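Alpha-rhamnosidase (Dictyoglomus thermophilum, PDB 6I60) probably hydrolyses terminal non-reducing alpha-L-rhamnose residues in alpha-L-rhamnosides. Local coordinates at residues A[726-731]-A[768-773]. Sequence-based numbering, arbitrary orientation.
Sequences LPLYLN and FDVLTS
Val770 presses its two methyl groups against the last turn of helix 722-729 and so carries the tight half of this contact. Its CG2 lies 3.7 Å from CA of Tyr729 and also touches CB of that residue, near the edge of the phenol ring. The other branch, CG1, set anti to its own backbone N (chi1 158°), reaches CB of Leu728 at 4.1 Å. Leu728 continues this apolar layer onto Val738 and Val741 of helix 738-750.

The looser, polar side begins at the Tyr729 ring, which is partly exposed. With CG anti to the backbone N (chi1 -176°), the ring extends alongside Asp769, pointing the same way, and its edge atom CE1 lies 4.1 Å from CB of Asp769. Ring and carboxylate planes are turned 41° apart, so the two groups do not stack. No direct hydrogen bond joins the two segments; instead a water in the plane of the ring sits 2.9 Å from Tyr729 OH and donates to Asp769 OD2, also at 2.9 Å. OD1 of Asp769 forms a salt bridge with Arg832, which would be expected to favour the charged carboxylate and links helix 761-773 to helix 826-835. A branched apolar residue wedged against a neighbouring helix, beside a water-bridged tyrosine and aspartate, here joins two helices of the six-hairpin glycosidase domain, the helical (alpha/alpha)6-barrel characteristic of family GH78 rhamnosidases.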
loop_
_atom_site.group_PDB
_atom_site.type_symbol
_atom_site.label_atom_id
_atom_site.label_comp_id
_atom_site.label_asym_id
_atom_site.label_seq_id
_atom_site.Cartn_x
_atom_site.Cartn_y
_atom_site.Cartn_z
ATOM N N LEU A 726 17.544 -5.604 -18.923
ATOM C CA LEU A 726 16.209 -6.180 -19.088
ATOM C C LEU A 726 16.256 -7.581 -19.689
ATOM O O LEU A 726 15.673 -8.503 -19.091
ATOM C CB LEU A 726 15.325 -5.224 -19.897
ATOM C CG LEU A 726 14.484 -4.246 -19.074
ATOM C CD1 LEU A 726 15.367 -3.207 -18.406
ATOM C CD2 LEU A 726 13.433 -3.573 -19.941
ATOM N N PRO A 727 16.911 -7.828 -20.832
ATOM C CA PRO A 727 16.998 -9.214 -21.319
ATOM C C PRO A 727 17.833 -10.114 -20.424
ATOM O O PRO A 727 17.635 -11.335 -20.446
ATOM C CB PRO A 727 17.630 -9.065 -22.710
ATOM C CG PRO A 727 18.390 -7.799 -22.639
ATOM C CD PRO A 727 17.589 -6.892 -21.752
ATOM N N LEU A 728 18.754 -9.553 -19.635
ATOM C CA LEU A 728 19.529 -10.349 -18.690
ATOM C C LEU A 728 18.739 -10.701 -17.435
ATOM O O LEU A 728 19.085 -11.672 -16.755
ATOM C CB LEU A 728 20.808 -9.606 -18.296
ATOM C CG LEU A 728 22.019 -9.798 -19.210
ATOM C CD1 LEU A 728 23.078 -8.748 -18.914
ATOM C CD2 LEU A 728 22.588 -11.200 -19.062
ATOM N N TYR A 729 17.694 -9.936 -17.114
ATOM C CA TYR A 729 16.870 -10.249 -15.951
ATOM C C TYR A 729 16.007 -11.477 -16.214
ATOM O O TYR A 729 16.088 -12.478 -15.491
ATOM C CB TYR A 729 16.003 -9.044 -15.582
ATOM C CG TYR A 729 15.186 -9.247 -14.325
ATOM C CD1 TYR A 729 15.754 -9.072 -13.070
ATOM C CD2 TYR A 729 13.849 -9.620 -14.394
ATOM C CE1 TYR A 729 15.015 -9.261 -11.918
ATOM C CE2 TYR A 729 13.100 -9.812 -13.247
ATOM C CZ TYR A 729 13.688 -9.630 -12.011
ATOM O OH TYR A 729 12.952 -9.819 -10.864
ATOM N N LEU A 730 15.171 -11.417 -17.250
ATOM C CA LEU A 730 14.338 -12.546 -17.643
ATOM C C LEU A 730 15.113 -13.612 -18.408
ATOM O O LEU A 730 14.511 -14.604 -18.834
ATOM C CB LEU A 730 13.155 -12.055 -18.483
ATOM C CG LEU A 730 12.183 -11.112 -17.765
ATOM C CD1 LEU A 730 11.026 -10.723 -18.673
ATOM C CD2 LEU A 730 11.668 -11.734 -16.472
ATOM N N ASN A 731 16.420 -13.426 -18.591
ATOM C CA ASN A 731 17.299 -14.407 -19.229
ATOM C C ASN A 731 16.836 -14.725 -20.653
ATOM O O ASN A 731 16.599 -15.877 -21.023
ATOM C CB ASN A 731 17.408 -15.676 -18.376
ATOM C CG ASN A 731 18.315 -15.488 -17.173
ATOM O OD1 ASN A 731 18.467 -16.389 -16.348
ATOM N ND2 ASN A 731 18.924 -14.309 -17.068
ATOM N N PHE A 768 20.006 -3.963 -10.058
ATOM C CA PHE A 768 20.731 -4.448 -8.888
ATOM C C PHE A 768 20.655 -5.965 -8.778
ATOM O O PHE A 768 21.637 -6.615 -8.401
ATOM C CB PHE A 768 20.188 -3.789 -7.621
ATOM C CG PHE A 768 20.428 -2.313 -7.560
ATOM C CD1 PHE A 768 21.659 -1.815 -7.177
ATOM C CD2 PHE A 768 19.424 -1.423 -7.896
ATOM C CE1 PHE A 768 21.886 -0.454 -7.126
ATOM C CE2 PHE A 768 19.642 -0.061 -7.845
ATOM C CZ PHE A 768 20.875 0.424 -7.460
ATOM N N ASP A 769 19.498 -6.546 -9.106
ATOM C CA ASP A 769 19.360 -7.997 -9.058
ATOM C C ASP A 769 20.134 -8.677 -10.182
ATOM O O ASP A 769 20.609 -9.804 -10.008
ATOM C CB ASP A 769 17.883 -8.385 -9.118
ATOM C CG ASP A 769 17.144 -8.068 -7.831
ATOM O OD1 ASP A 769 17.683 -8.364 -6.744
ATOM O OD2 ASP A 769 16.020 -7.526 -7.906
ATOM N N VAL A 770 20.273 -8.016 -11.333
ATOM C CA VAL A 770 20.999 -8.616 -12.449
ATOM C C VAL A 770 22.475 -8.771 -12.101
ATOM O O VAL A 770 23.063 -9.843 -12.290
ATOM C CB VAL A 770 20.803 -7.784 -13.731
ATOM C CG1 VAL A 770 21.926 -8.059 -14.720
ATOM C CG2 VAL A 770 19.454 -8.091 -14.366
ATOM N N LEU A 771 23.096 -7.707 -11.582
ATOM C CA LEU A 771 24.502 -7.797 -11.195
ATOM C C LEU A 771 24.707 -8.770 -10.042
ATOM O O LEU A 771 25.732 -9.459 -9.990
ATOM C CB LEU A 771 25.041 -6.415 -10.821
ATOM C CG LEU A 771 24.619 -5.230 -11.691
ATOM C CD1 LEU A 771 24.913 -3.914 -10.986
ATOM C CD2 LEU A 771 25.299 -5.280 -13.049
ATOM N N THR A 772 23.750 -8.848 -9.116
ATOM C CA THR A 772 23.892 -9.767 -7.993
ATOM C C THR A 772 23.771 -11.217 -8.445
ATOM O O THR A 772 24.500 -12.089 -7.955
ATOM C CB THR A 772 22.850 -9.449 -6.921
ATOM O OG1 THR A 772 22.922 -8.059 -6.581
ATOM C CG2 THR A 772 23.095 -10.287 -5.674
ATOM N N SER A 773 22.864 -11.493 -9.386
ATOM C CA SER A 773 22.660 -12.865 -9.838
ATOM C C SER A 773 23.873 -13.400 -10.588
ATOM O O SER A 773 24.160 -14.601 -10.520
ATOM C CB SER A 773 21.417 -12.950 -10.723
ATOM O OG SER A 773 20.255 -12.572 -10.008
HETATM O O HOH W 1 13.737 -9.328 -8.097
#